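Local coordinates for protein putative acetyl-CoA acetyltransferase (PDB 1ULQ) that probably acts as an acetyl-CoA C-acyltransferase of the thiolase family, transferring acyl groups to and from coenzyme A in lipid metabolism, at residues E49-C55 against V80-N86; A122-P127 against V139-T144; R183-L187 against S339-Q343; H189-V193 against G224-T229. One frame throughout, in Å; residues are numbered along the deposited sequence.

Contact 1 (E49-C55 against V80-N86)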
loop_
_atom_site.group_PDB
_atom_site.type_symbol
_atom_site.label_atom_id
_atom_site.label_comp_id
_atom_site.label_asym_id
_atom_site.label_seq_id
_atom_site.Cartn_x
_atom_site.Cartn_y
_atom_site.Cartn_z
ATOM N N GLU C 49 39.612 5.973 3.526
ATOM C CA GLU C 49 39.372 5.471 4.870
ATOM C C GLU C 49 37.900 5.203 5.171
ATOM O O GLU C 49 37.535 4.134 5.663
ATOM C CB GLU C 49 39.909 6.493 5.863
ATOM C CG GLU C 49 39.668 6.196 7.318
ATOM C CD GLU C 49 40.448 5.007 7.798
ATOM O OE1 GLU C 49 41.437 4.629 7.130
ATOM O OE2 GLU C 49 40.076 4.458 8.853
ATOM N N ASP C 50 37.052 6.176 4.871
ATOM C CA ASP C 50 35.623 6.056 5.146
ATOM C C ASP C 50 34.867 6.960 4.169
ATOM O O ASP C 50 35.447 7.891 3.604
ATOM C CB ASP C 50 35.370 6.483 6.606
ATOM C CG ASP C 50 33.936 6.253 7.063
ATOM O OD1 ASP C 50 33.220 5.451 6.424
ATOM O OD2 ASP C 50 33.536 6.865 8.085
ATOM N N VAL C 51 33.586 6.689 3.953
ATOM C CA VAL C 51 32.802 7.515 3.036
ATOM C C VAL C 51 31.539 8.029 3.699
ATOM O O VAL C 51 30.658 7.261 4.066
ATOM C CB VAL C 51 32.410 6.735 1.745
ATOM C CG1 VAL C 51 31.248 7.418 1.061
ATOM C CG2 VAL C 51 33.582 6.682 0.783
ATOM N N TYR C 52 31.460 9.338 3.869
ATOM C CA TYR C 52 30.276 9.933 4.468
ATOM C C TYR C 52 29.386 10.408 3.337
ATOM O O TYR C 52 29.875 10.915 2.328
ATOM C CB TYR C 52 30.625 11.132 5.360
ATOM C CG TYR C 52 31.240 10.773 6.692
ATOM C CD1 TYR C 52 32.600 10.979 6.931
ATOM C CD2 TYR C 52 30.462 10.259 7.727
ATOM C CE1 TYR C 52 33.171 10.686 8.170
ATOM C CE2 TYR C 52 31.026 9.962 8.970
ATOM C CZ TYR C 52 32.380 10.182 9.183
ATOM O OH TYR C 52 32.948 9.917 10.410
ATOM N N ALA C 53 28.082 10.233 3.506
ATOM C CA ALA C 53 27.119 10.661 2.506
ATOM C C ALA C 53 25.822 11.121 3.157
ATOM O O ALA C 53 25.321 10.495 4.096
ATOM C CB ALA C 53 26.839 9.536 1.536
ATOM N N GLY C 54 25.279 12.219 2.647
ATOM C CA GLY C 54 24.038 12.751 3.181
ATOM C C GLY C 54 22.834 12.317 2.370
ATOM O O GLY C 54 22.867 12.339 1.140
ATOM N N CYS C 55 21.770 11.920 3.060
ATOM C CA CYS C 55 20.554 11.469 2.403
ATOM C C CYS C 55 19.351 11.769 3.303
ATOM O O CYS C 55 19.249 11.252 4.415
ATOM C CB CYS C 55 20.655 9.978 2.123
ATOM S SG CYS C 55 19.372 9.378 1.043
ATOM N N VAL C 80 37.099 -0.157 2.639
ATOM C CA VAL C 80 36.599 1.208 2.813
ATOM C C VAL C 80 35.281 1.248 3.597
ATOM O O VAL C 80 34.304 0.586 3.237
ATOM C CB VAL C 80 36.367 1.909 1.459
ATOM C CG1 VAL C 80 36.055 3.381 1.695
ATOM C CG2 VAL C 80 37.584 1.751 0.576
ATOM N N ALA C 81 35.255 2.035 4.666
ATOM C CA ALA C 81 34.054 2.143 5.481
ATOM C C ALA C 81 33.099 3.164 4.902
ATOM O O ALA C 81 33.429 3.882 3.961
ATOM C CB ALA C 81 34.416 2.531 6.904
ATOM N N GLY C 82 31.907 3.229 5.482
ATOM C CA GLY C 82 30.910 4.172 5.014
ATOM C C GLY C 82 29.780 4.372 6.010
ATOM O O GLY C 82 29.390 3.445 6.721
ATOM N N CYS C 83 29.256 5.594 6.051
ATOM C CA CYS C 83 28.168 5.954 6.942
ATOM C C CYS C 83 27.314 6.992 6.242
ATOM O O CYS C 83 27.826 7.797 5.467
ATOM C CB CYS C 83 28.729 6.537 8.230
ATOM S SG CYS C 83 27.490 7.129 9.378
ATOM N N THR C 84 26.013 6.971 6.509
ATOM C CA THR C 84 25.092 7.921 5.900
ATOM C C THR C 84 24.565 8.916 6.939
ATOM O O THR C 84 23.843 8.548 7.866
ATOM C CB THR C 84 23.896 7.197 5.249
ATOM O OG1 THR C 84 24.357 6.370 4.175
ATOM C CG2 THR C 84 22.916 8.193 4.701
ATOM N N VAL C 85 24.929 10.181 6.780
ATOM C CA VAL C 85 24.486 11.218 7.696
ATOM C C VAL C 85 23.181 11.853 7.215
ATOM O O VAL C 85 22.924 11.933 6.014
ATOM C CB VAL C 85 25.561 12.311 7.841
ATOM C CG1 VAL C 85 26.733 11.764 8.647
ATOM C CG2 VAL C 85 26.030 12.780 6.470
ATOM N N ASN C 86 22.355 12.304 8.152
ATOM C CA ASN C 86 21.086 12.918 7.790
ATOM C C ASN C 86 20.672 14.102 8.640
ATOM O O ASN C 86 20.194 13.928 9.757
ATOM C CB ASN C 86 19.967 11.884 7.827
ATOM C CG ASN C 86 18.599 12.514 7.684
ATOM O OD1 ASN C 86 18.458 13.582 7.080
ATOM N ND2 ASN C 86 17.578 11.852 8.224
#
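Y52 meets the neighbouring strand along one side of its ring: CD2 lies 4.1 Å from C83 CB and 4.1 Å from V85 CG1, and CE2 also reaches C83 CB, the Y52 and V85 side chains crossing at a slant. Y52 CG is anti to its carbonyl carbon (chi1 -75°); V85 turns CG1 the same way, bringing that branch to the ring while CG2 packs 3.4 Å from A53 O. D50 rises on this face too, its OD2 over one face of the Y52 ring on the way to a salt bridge with R87 of the second subunit. With an alanine at D50, that arginine would probably lose its mate and be free to turn. On the other face V51 CG2 faces V80 CG1 at 4.2 Å, and the T84 methyl CG2 touches C55 CB at 3.9 Å, while T84 OG1 bonds N65 and A67. Between the two layers the parallel backbones are hydrogen-bonded: V51 O receives C83 N at 2.9 Å, and C83 O receives A53 N at 3.1 Å within its carbonyl plane. This is the strand pair of a beta-alpha-beta unit, with helix 66-73 on the V51 face and helix 91-104 on the Y52 face. Backbone bonds and apolar contacts thus join the strands, whereas D50 through OD2 and N86 through ND2 turn to R87 and Q58 of the second subunit, whose strand prolongs the sheet beyond T84-N86; N86 OD1 keeps to L88 N.

Contact 2 (A122-P127 against V139-T144)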
loop_
_atom_site.group_PDB
_atom_site.type_symbol
_atom_site.label_atom_id
_atom_site.label_comp_id
_atom_site.label_asym_id
_atom_site.label_seq_id
_atom_site.Cartn_x
_atom_site.Cartn_y
_atom_site.Cartn_z
ATOM N N ALA C 122 11.495 8.202 -4.539
ATOM C CA ALA C 122 11.189 8.085 -3.119
ATOM C C ALA C 122 9.953 7.191 -2.980
ATOM O O ALA C 122 8.914 7.461 -3.582
ATOM C CB ALA C 122 10.937 9.468 -2.525
ATOM N N PRO C 123 10.053 6.113 -2.186
ATOM C CA PRO C 123 8.940 5.183 -1.985
ATOM C C PRO C 123 7.801 5.723 -1.141
ATOM O O PRO C 123 7.755 6.912 -0.813
ATOM C CB PRO C 123 9.613 3.992 -1.324
ATOM C CG PRO C 123 10.646 4.639 -0.499
ATOM C CD PRO C 123 11.232 5.672 -1.429
ATOM N N TYR C 124 6.870 4.835 -0.811
ATOM C CA TYR C 124 5.738 5.196 0.034
ATOM C C TYR C 124 5.955 4.437 1.337
ATOM O O TYR C 124 6.508 3.332 1.317
ATOM C CB TYR C 124 4.402 4.768 -0.597
ATOM C CG TYR C 124 4.004 5.520 -1.851
ATOM C CD1 TYR C 124 4.033 4.904 -3.103
ATOM C CD2 TYR C 124 3.515 6.815 -1.778
ATOM C CE1 TYR C 124 3.567 5.559 -4.252
ATOM C CE2 TYR C 124 3.047 7.476 -2.919
ATOM C CZ TYR C 124 3.066 6.842 -4.152
ATOM O OH TYR C 124 2.520 7.478 -5.258
ATOM N N ALA C 125 5.545 5.028 2.456
ATOM C CA ALA C 125 5.696 4.381 3.744
ATOM C C ALA C 125 4.319 4.056 4.312
ATOM O O ALA C 125 3.436 4.908 4.332
ATOM C CB ALA C 125 6.456 5.274 4.687
ATOM N N VAL C 126 4.135 2.820 4.761
ATOM C CA VAL C 126 2.865 2.373 5.316
ATOM C C VAL C 126 3.075 1.906 6.743
ATOM O O VAL C 126 3.963 1.097 7.002
ATOM C CB VAL C 126 2.308 1.212 4.503
ATOM C CG1 VAL C 126 1.118 0.610 5.206
ATOM C CG2 VAL C 126 1.934 1.694 3.123
ATOM N N PRO C 127 2.236 2.378 7.684
ATOM C CA PRO C 127 2.317 2.030 9.109
ATOM C C PRO C 127 2.125 0.545 9.362
ATOM O O PRO C 127 1.605 -0.167 8.509
ATOM C CB PRO C 127 1.188 2.843 9.730
ATOM C CG PRO C 127 0.905 3.906 8.719
ATOM C CD PRO C 127 1.036 3.181 7.430
ATOM N N VAL C 139 -3.011 5.149 5.548
ATOM C CA VAL C 139 -2.429 6.111 4.630
ATOM C C VAL C 139 -1.066 5.682 4.147
ATOM O O VAL C 139 -0.262 5.175 4.922
ATOM C CB VAL C 139 -2.267 7.471 5.278
ATOM C CG1 VAL C 139 -1.463 8.370 4.364
ATOM C CG2 VAL C 139 -3.625 8.075 5.532
ATOM N N MET C 140 -0.815 5.870 2.858
ATOM C CA MET C 140 0.494 5.547 2.301
ATOM C C MET C 140 1.203 6.877 2.124
ATOM O O MET C 140 0.899 7.611 1.191
ATOM C CB MET C 140 0.366 4.855 0.950
ATOM C CG MET C 140 -0.085 3.408 1.044
ATOM S SD MET C 140 0.235 2.429 -0.459
ATOM C CE MET C 140 1.225 3.533 -1.401
ATOM N N TYR C 141 2.131 7.195 3.030
ATOM C CA TYR C 141 2.871 8.460 2.975
ATOM C C TYR C 141 3.878 8.489 1.851
ATOM O O TYR C 141 4.646 7.548 1.675
ATOM C CB TYR C 141 3.606 8.737 4.298
ATOM C CG TYR C 141 2.703 8.868 5.505
ATOM C CD1 TYR C 141 2.415 7.769 6.299
ATOM C CD2 TYR C 141 2.107 10.091 5.834
ATOM C CE1 TYR C 141 1.558 7.876 7.388
ATOM C CE2 TYR C 141 1.246 10.209 6.923
ATOM C CZ TYR C 141 0.978 9.093 7.695
ATOM O OH TYR C 141 0.138 9.178 8.779
ATOM N N ASP C 142 3.871 9.578 1.093
ATOM C CA ASP C 142 4.817 9.756 -0.010
ATOM C C ASP C 142 6.085 10.421 0.539
ATOM O O ASP C 142 6.074 11.617 0.864
ATOM C CB ASP C 142 4.186 10.619 -1.101
ATOM C CG ASP C 142 5.140 10.918 -2.228
ATOM O OD1 ASP C 142 5.975 10.044 -2.555
ATOM O OD2 ASP C 142 5.045 12.024 -2.793
ATOM N N THR C 143 7.161 9.640 0.643
ATOM C CA THR C 143 8.425 10.129 1.205
ATOM C C THR C 143 9.129 11.174 0.356
ATOM O O THR C 143 10.198 11.660 0.727
ATOM C CB THR C 143 9.427 8.978 1.488
ATOM O OG1 THR C 143 9.939 8.460 0.259
ATOM C CG2 THR C 143 8.750 7.860 2.225
ATOM N N THR C 144 8.538 11.509 -0.785
ATOM C CA THR C 144 9.113 12.525 -1.649
ATOM C C THR C 144 8.784 13.851 -1.001
ATOM O O THR C 144 9.535 14.811 -1.121
ATOM C CB THR C 144 8.472 12.560 -3.051
ATOM O OG1 THR C 144 8.555 11.275 -3.679
ATOM C CG2 THR C 144 9.177 13.580 -3.918
#
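The bent side chain of M140 fills the hollow between Y124 and V126. Its methyl CE lies over one face of the Y124 ring, 3.4 Å from CG, while M140 CG rests 3.4 Å from V126 CG2. A nearly eclipsed CG-SD torsion (chi3 9°) swings CE back over the ring. From another direction D142 CB abuts Y124 CE2 at 3.8 Å; the D142 carboxylate is turned 51° from the ring plane and bonds through OD2 to G136 N of the third subunit. With a serine replacing Y124, M140 CE would probably lose the face it rests on and a gap would open beside D142. On the face of A125 and Y141, A125 CB approaches T143 CG2, and P127 CG comes to the edge of the Y141 ring, 4.2 Å from CE1. The backbone sets this register, A125 and Y141 forming a hydrogen-bonded antiparallel pair (A125 N to Y141 O 2.8 Å), followed by T143 N to P123 O at 3.1 Å. F149 packs on A125, P127 and Y141. Standing apart from the main sheet, the hairpin is consistent with the tetramerisation loop of tetrameric thiolases: strand 124-126 pairs with a strand of the second subunit, and strand 138-142, through M140, with one of the third.

Contact 3 (R183-L187 against S339-Q343)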
loop_
_atom_site.group_PDB
_atom_site.type_symbol
_atom_site.label_atom_id
_atom_site.label_comp_id
_atom_site.label_asym_id
_atom_site.label_seq_id
_atom_site.Cartn_x
_atom_site.Cartn_y
_atom_site.Cartn_z
ATOM N N ARG C 183 12.178 38.578 -8.849
ATOM C CA ARG C 183 13.351 39.216 -9.429
ATOM C C ARG C 183 14.559 38.370 -9.030
ATOM O O ARG C 183 15.430 38.075 -9.851
ATOM C CB ARG C 183 13.483 40.639 -8.879
ATOM C CG ARG C 183 14.353 41.584 -9.683
ATOM C CD ARG C 183 14.489 42.907 -8.944
ATOM N NE ARG C 183 13.184 43.491 -8.615
ATOM C CZ ARG C 183 12.815 43.871 -7.389
ATOM N NH1 ARG C 183 13.654 43.727 -6.368
ATOM N NH2 ARG C 183 11.606 44.399 -7.176
ATOM N N PHE C 184 14.603 37.968 -7.765
ATOM C CA PHE C 184 15.703 37.150 -7.273
ATOM C C PHE C 184 15.773 35.841 -8.031
ATOM O O PHE C 184 16.859 35.378 -8.366
ATOM C CB PHE C 184 15.546 36.866 -5.783
ATOM C CG PHE C 184 16.556 35.898 -5.252
ATOM C CD1 PHE C 184 16.403 34.532 -5.453
ATOM C CD2 PHE C 184 17.675 36.353 -4.561
ATOM C CE1 PHE C 184 17.346 33.628 -4.975
ATOM C CE2 PHE C 184 18.627 35.456 -4.078
ATOM C CZ PHE C 184 18.459 34.088 -4.286
ATOM N N ALA C 185 14.611 35.247 -8.289
ATOM C CA ALA C 185 14.528 33.982 -9.013
ATOM C C ALA C 185 14.994 34.129 -10.462
ATOM O O ALA C 185 15.713 33.275 -10.975
ATOM C CB ALA C 185 13.096 33.448 -8.977
ATOM N N LEU C 186 14.587 35.208 -11.123
ATOM C CA LEU C 186 14.989 35.429 -12.504
ATOM C C LEU C 186 16.507 35.458 -12.608
ATOM O O LEU C 186 17.062 34.967 -13.596
ATOM C CB LEU C 186 14.412 36.747 -13.036
ATOM C CG LEU C 186 14.784 37.142 -14.471
ATOM C CD1 LEU C 186 14.307 36.085 -15.452
ATOM C CD2 LEU C 186 14.169 38.494 -14.793
ATOM N N LEU C 187 17.171 36.024 -11.596
ATOM C CA LEU C 187 18.629 36.102 -11.600
ATOM C C LEU C 187 19.264 34.741 -11.474
ATOM O O LEU C 187 20.271 34.466 -12.126
ATOM C CB LEU C 187 19.157 36.963 -10.457
ATOM C CG LEU C 187 19.071 38.476 -10.535
ATOM C CD1 LEU C 187 20.129 39.021 -9.581
ATOM C CD2 LEU C 187 19.311 38.966 -11.960
ATOM N N SER C 339 22.865 42.822 -1.012
ATOM C CA SER C 339 21.950 42.939 -2.141
ATOM C C SER C 339 22.026 41.672 -2.979
ATOM O O SER C 339 23.101 41.107 -3.130
ATOM C CB SER C 339 22.326 44.139 -3.010
ATOM O OG SER C 339 21.536 44.179 -4.189
ATOM N N MET C 340 20.897 41.227 -3.522
ATOM C CA MET C 340 20.896 40.024 -4.341
ATOM C C MET C 340 21.738 40.231 -5.589
ATOM O O MET C 340 21.933 39.305 -6.376
ATOM C CB MET C 340 19.473 39.637 -4.733
ATOM C CG MET C 340 18.698 40.731 -5.425
ATOM S SD MET C 340 17.006 40.245 -5.806
ATOM C CE MET C 340 17.177 39.923 -7.524
ATOM N N GLU C 341 22.245 41.449 -5.763
ATOM C CA GLU C 341 23.082 41.772 -6.914
ATOM C C GLU C 341 24.570 41.534 -6.605
ATOM O O GLU C 341 25.414 41.600 -7.502
ATOM C CB GLU C 341 22.904 43.235 -7.309
ATOM C CG GLU C 341 21.476 43.749 -7.346
ATOM C CD GLU C 341 20.634 43.115 -8.439
ATOM O OE1 GLU C 341 21.225 42.509 -9.371
ATOM O OE2 GLU C 341 19.379 43.238 -8.365
ATOM N N ASP C 342 24.893 41.267 -5.342
ATOM C CA ASP C 342 26.282 41.047 -4.948
ATOM C C ASP C 342 26.949 40.009 -5.850
ATOM O O ASP C 342 26.464 38.885 -5.996
ATOM C CB ASP C 342 26.368 40.607 -3.477
ATOM C CG ASP C 342 27.769 40.808 -2.883
ATOM O OD1 ASP C 342 28.745 40.240 -3.425
ATOM O OD2 ASP C 342 27.890 41.536 -1.870
ATOM N N GLN C 343 28.066 40.397 -6.455
ATOM C CA GLN C 343 28.794 39.517 -7.357
ATOM C C GLN C 343 29.378 38.275 -6.702
ATOM O O GLN C 343 29.789 37.349 -7.390
ATOM C CB GLN C 343 29.890 40.312 -8.070
ATOM C CG GLN C 343 29.354 41.075 -9.296
ATOM C CD GLN C 343 30.277 42.202 -9.778
ATOM O OE1 GLN C 343 31.482 41.996 -9.979
ATOM N NE2 GLN C 343 29.708 43.397 -9.972
#
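The turn that carries M340 to F184 and L187 is held by its shortest sound polar bond, D342 N to S339 O at 2.9 Å, closing the type I beta turn S339-D342. M340 is the knob on this turn. With chi1 at 55°, its CG sits between the backbone N and the carbonyl carbon, and the chain then runs out toward helix 178-197. The sulfur reaches F184 in a Met-aromatic contact: SD is 5.4 Å from the ring centroid and 79° off the ring normal, and so approaches at the edge, while also lying 3.7 Å from F184 CB. M340 CB meets the same edge, near the ring plane, 3.7 Å from CD2. One helical turn after R183, whose CG also meets the methyl CE, L187 crosses the methionine at about a right angle. Its CD1 branch packs against M340 CE at 3.7 Å and touches E341 OE1 at the same distance. The F184 ring is also packed by A326, A329 and L330 of helix 326-336 and by I352, so the methionine, which itself touches L330, closes one margin of a larger apolar cluster. Around it the setting turns polar: R183 NH1 and E341 OE2 are of opposite charge but 6.1 Å apart, at most a weak long-range attraction. Between these two segments the joining is therefore by dispersion and sulfur-to-edge packing, without a hydrogen bond.

Contact 4 (H189-V193 against G224-T229)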
loop_
_atom_site.group_PDB
_atom_site.type_symbol
_atom_site.label_atom_id
_atom_site.label_comp_id
_atom_site.label_asym_id
_atom_site.label_seq_id
_atom_site.Cartn_x
_atom_site.Cartn_y
_atom_site.Cartn_z
ATOM N N HIS C 189 18.246 31.968 -12.537
ATOM C CA HIS C 189 18.185 31.335 -13.842
ATOM C C HIS C 189 19.190 31.915 -14.813
ATOM O O HIS C 189 19.884 31.183 -15.508
ATOM C CB HIS C 189 16.775 31.474 -14.417
ATOM C CG HIS C 189 15.810 30.447 -13.909
ATOM N ND1 HIS C 189 15.679 29.201 -14.485
ATOM C CD2 HIS C 189 14.959 30.468 -12.858
ATOM C CE1 HIS C 189 14.787 28.500 -13.808
ATOM N NE2 HIS C 189 14.335 29.246 -12.816
ATOM N N GLN C 190 19.268 33.240 -14.859
ATOM C CA GLN C 190 20.185 33.927 -15.769
ATOM C C GLN C 190 21.665 33.611 -15.511
ATOM O O GLN C 190 22.441 33.363 -16.446
ATOM C CB GLN C 190 19.922 35.428 -15.697
ATOM C CG GLN C 190 18.436 35.743 -15.856
ATOM C CD GLN C 190 18.160 37.219 -15.982
ATOM O OE1 GLN C 190 18.620 38.023 -15.157
ATOM N NE2 GLN C 190 17.398 37.593 -17.015
ATOM N N LYS C 191 22.049 33.603 -14.242
ATOM C CA LYS C 191 23.416 33.301 -13.879
ATOM C C LYS C 191 23.728 31.849 -14.219
ATOM O O LYS C 191 24.819 31.549 -14.705
ATOM C CB LYS C 191 23.629 33.587 -12.388
ATOM C CG LYS C 191 23.430 35.057 -12.052
ATOM C CD LYS C 191 23.902 35.424 -10.663
ATOM C CE LYS C 191 22.897 35.073 -9.595
ATOM N NZ LYS C 191 23.310 35.645 -8.280
ATOM N N ALA C 192 22.766 30.961 -13.973
ATOM C CA ALA C 192 22.922 29.534 -14.264
ATOM C C ALA C 192 23.063 29.291 -15.767
ATOM O O ALA C 192 23.987 28.610 -16.219
ATOM C CB ALA C 192 21.720 28.747 -13.730
ATOM N N VAL C 193 22.130 29.841 -16.537
ATOM C CA VAL C 193 22.162 29.691 -17.981
ATOM C C VAL C 193 23.482 30.218 -18.517
ATOM O O VAL C 193 24.083 29.626 -19.413
ATOM C CB VAL C 193 21.025 30.476 -18.650
ATOM C CG1 VAL C 193 21.192 30.456 -20.165
ATOM C CG2 VAL C 193 19.691 29.878 -18.250
ATOM N N GLY C 224 17.356 21.859 -15.122
ATOM C CA GLY C 224 16.532 22.845 -14.452
ATOM C C GLY C 224 16.529 24.243 -15.050
ATOM O O GLY C 224 15.461 24.767 -15.361
ATOM N N PRO C 225 17.701 24.873 -15.242
ATOM C CA PRO C 225 17.776 26.228 -15.806
ATOM C C PRO C 225 16.991 26.437 -17.101
ATOM O O PRO C 225 17.067 25.613 -18.006
ATOM C CB PRO C 225 19.276 26.429 -16.018
ATOM C CG PRO C 225 19.893 25.538 -14.999
ATOM C CD PRO C 225 19.050 24.309 -15.059
ATOM N N ARG C 226 16.245 27.538 -17.191
ATOM C CA ARG C 226 15.479 27.850 -18.407
ATOM C C ARG C 226 15.888 29.216 -18.973
ATOM O O ARG C 226 15.848 30.227 -18.267
ATOM C CB ARG C 226 13.971 27.885 -18.127
ATOM C CG ARG C 226 13.310 26.581 -17.698
ATOM C CD ARG C 226 11.796 26.792 -17.576
ATOM N NE ARG C 226 11.453 27.817 -16.582
ATOM C CZ ARG C 226 11.406 27.609 -15.266
ATOM N NH1 ARG C 226 11.674 26.407 -14.774
ATOM N NH2 ARG C 226 11.096 28.603 -14.439
ATOM N N ARG C 227 16.270 29.247 -20.243
ATOM C CA ARG C 227 16.672 30.496 -20.872
ATOM C C ARG C 227 15.469 31.424 -21.039
ATOM O O ARG C 227 15.594 32.648 -20.964
ATOM C CB ARG C 227 17.316 30.212 -22.241
ATOM C CG ARG C 227 17.709 31.467 -23.036
ATOM C CD ARG C 227 18.457 31.166 -24.347
ATOM N NE ARG C 227 19.892 30.955 -24.161
ATOM C CZ ARG C 227 20.443 29.797 -23.805
ATOM N NH1 ARG C 227 19.678 28.734 -23.591
ATOM N NH2 ARG C 227 21.762 29.695 -23.675
ATOM N N ASP C 228 14.301 30.831 -21.242
ATOM C CA ASP C 228 13.076 31.593 -21.448
ATOM C C ASP C 228 12.426 32.151 -20.199
ATOM O O ASP C 228 11.332 32.702 -20.276
ATOM C CB ASP C 228 12.044 30.741 -22.181
ATOM C CG ASP C 228 11.540 29.580 -21.339
ATOM O OD1 ASP C 228 12.369 28.771 -20.869
ATOM O OD2 ASP C 228 10.311 29.471 -21.148
ATOM N N THR C 229 13.073 32.001 -19.049
ATOM C CA THR C 229 12.503 32.520 -17.808
ATOM C C THR C 229 12.346 34.029 -17.929
ATOM O O THR C 229 13.308 34.741 -18.220
ATOM C CB THR C 229 13.403 32.231 -16.599
ATOM O OG1 THR C 229 13.540 30.818 -16.417
ATOM C CG2 THR C 229 12.801 32.826 -15.354
#
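H189 and R226 supply the one hydrogen bond between 189-193 and 224-229: R226 N donates to H189 ND1 at 3.2 Å with an angle of 165° at the hydrogen. The donor lies near the plane of the imidazole, as suits an unprotonated ring nitrogen accepting in its plane. H189 CG is anti to the carbonyl carbon (chi1 -82°), which carries the ring out to the loop. A second polar bond stays within the loop, T229 OG1 to R226 O at 3.0 Å, bridging the ends of the type I turn R226-T229.

Contacts over flat faces come next. T229 OG1 stands over one face of the imidazole, toward its rim, held there by its bond to R226 O. H189 CE1 in turn lies 3.6 Å above the guanidinium plane of R226, the two planes being 49° apart. V193 CG1 lies over the guanidinium of R227, 3.6 Å from NH2, an end that is salt-bridged to E197 further along the same helix.

Purely apolar contact is left to P225, whose CG is 3.9 Å from A192 CB and whose CB is 4.1 Å from V193 CG2; L354 packs on both A192 and P225. With ND1 used as an acceptor, the proton of a neutral H189 would probably sit on NE2, and the nearby R226 charge is likely to disfavour protonation of the ring, which suggests a histidine used here as a structural, neutral hydrogen-bond acceptor.

In the fold
Followed from the N terminus, contact 1 closes first, drawing strands 50-54 and 81-86 together around the intervening helix 66-73 at what is, within this chain, the edge of the central sheet. Contact 2 then closes a short hairpin loop; it and contact 1 are separate in sequence, yet both reach the second subunit. Contact 3 opens next and closes far down the chain, tying helix 178-197 to the loop after helix 326-336. Contact 4 is nested within that span and fastens the same helix to the loop before helix 231-236. Contacts 3 and 4 touch, their centres 13 Å apart, whereas contact 1 lies across the chain's centre from both.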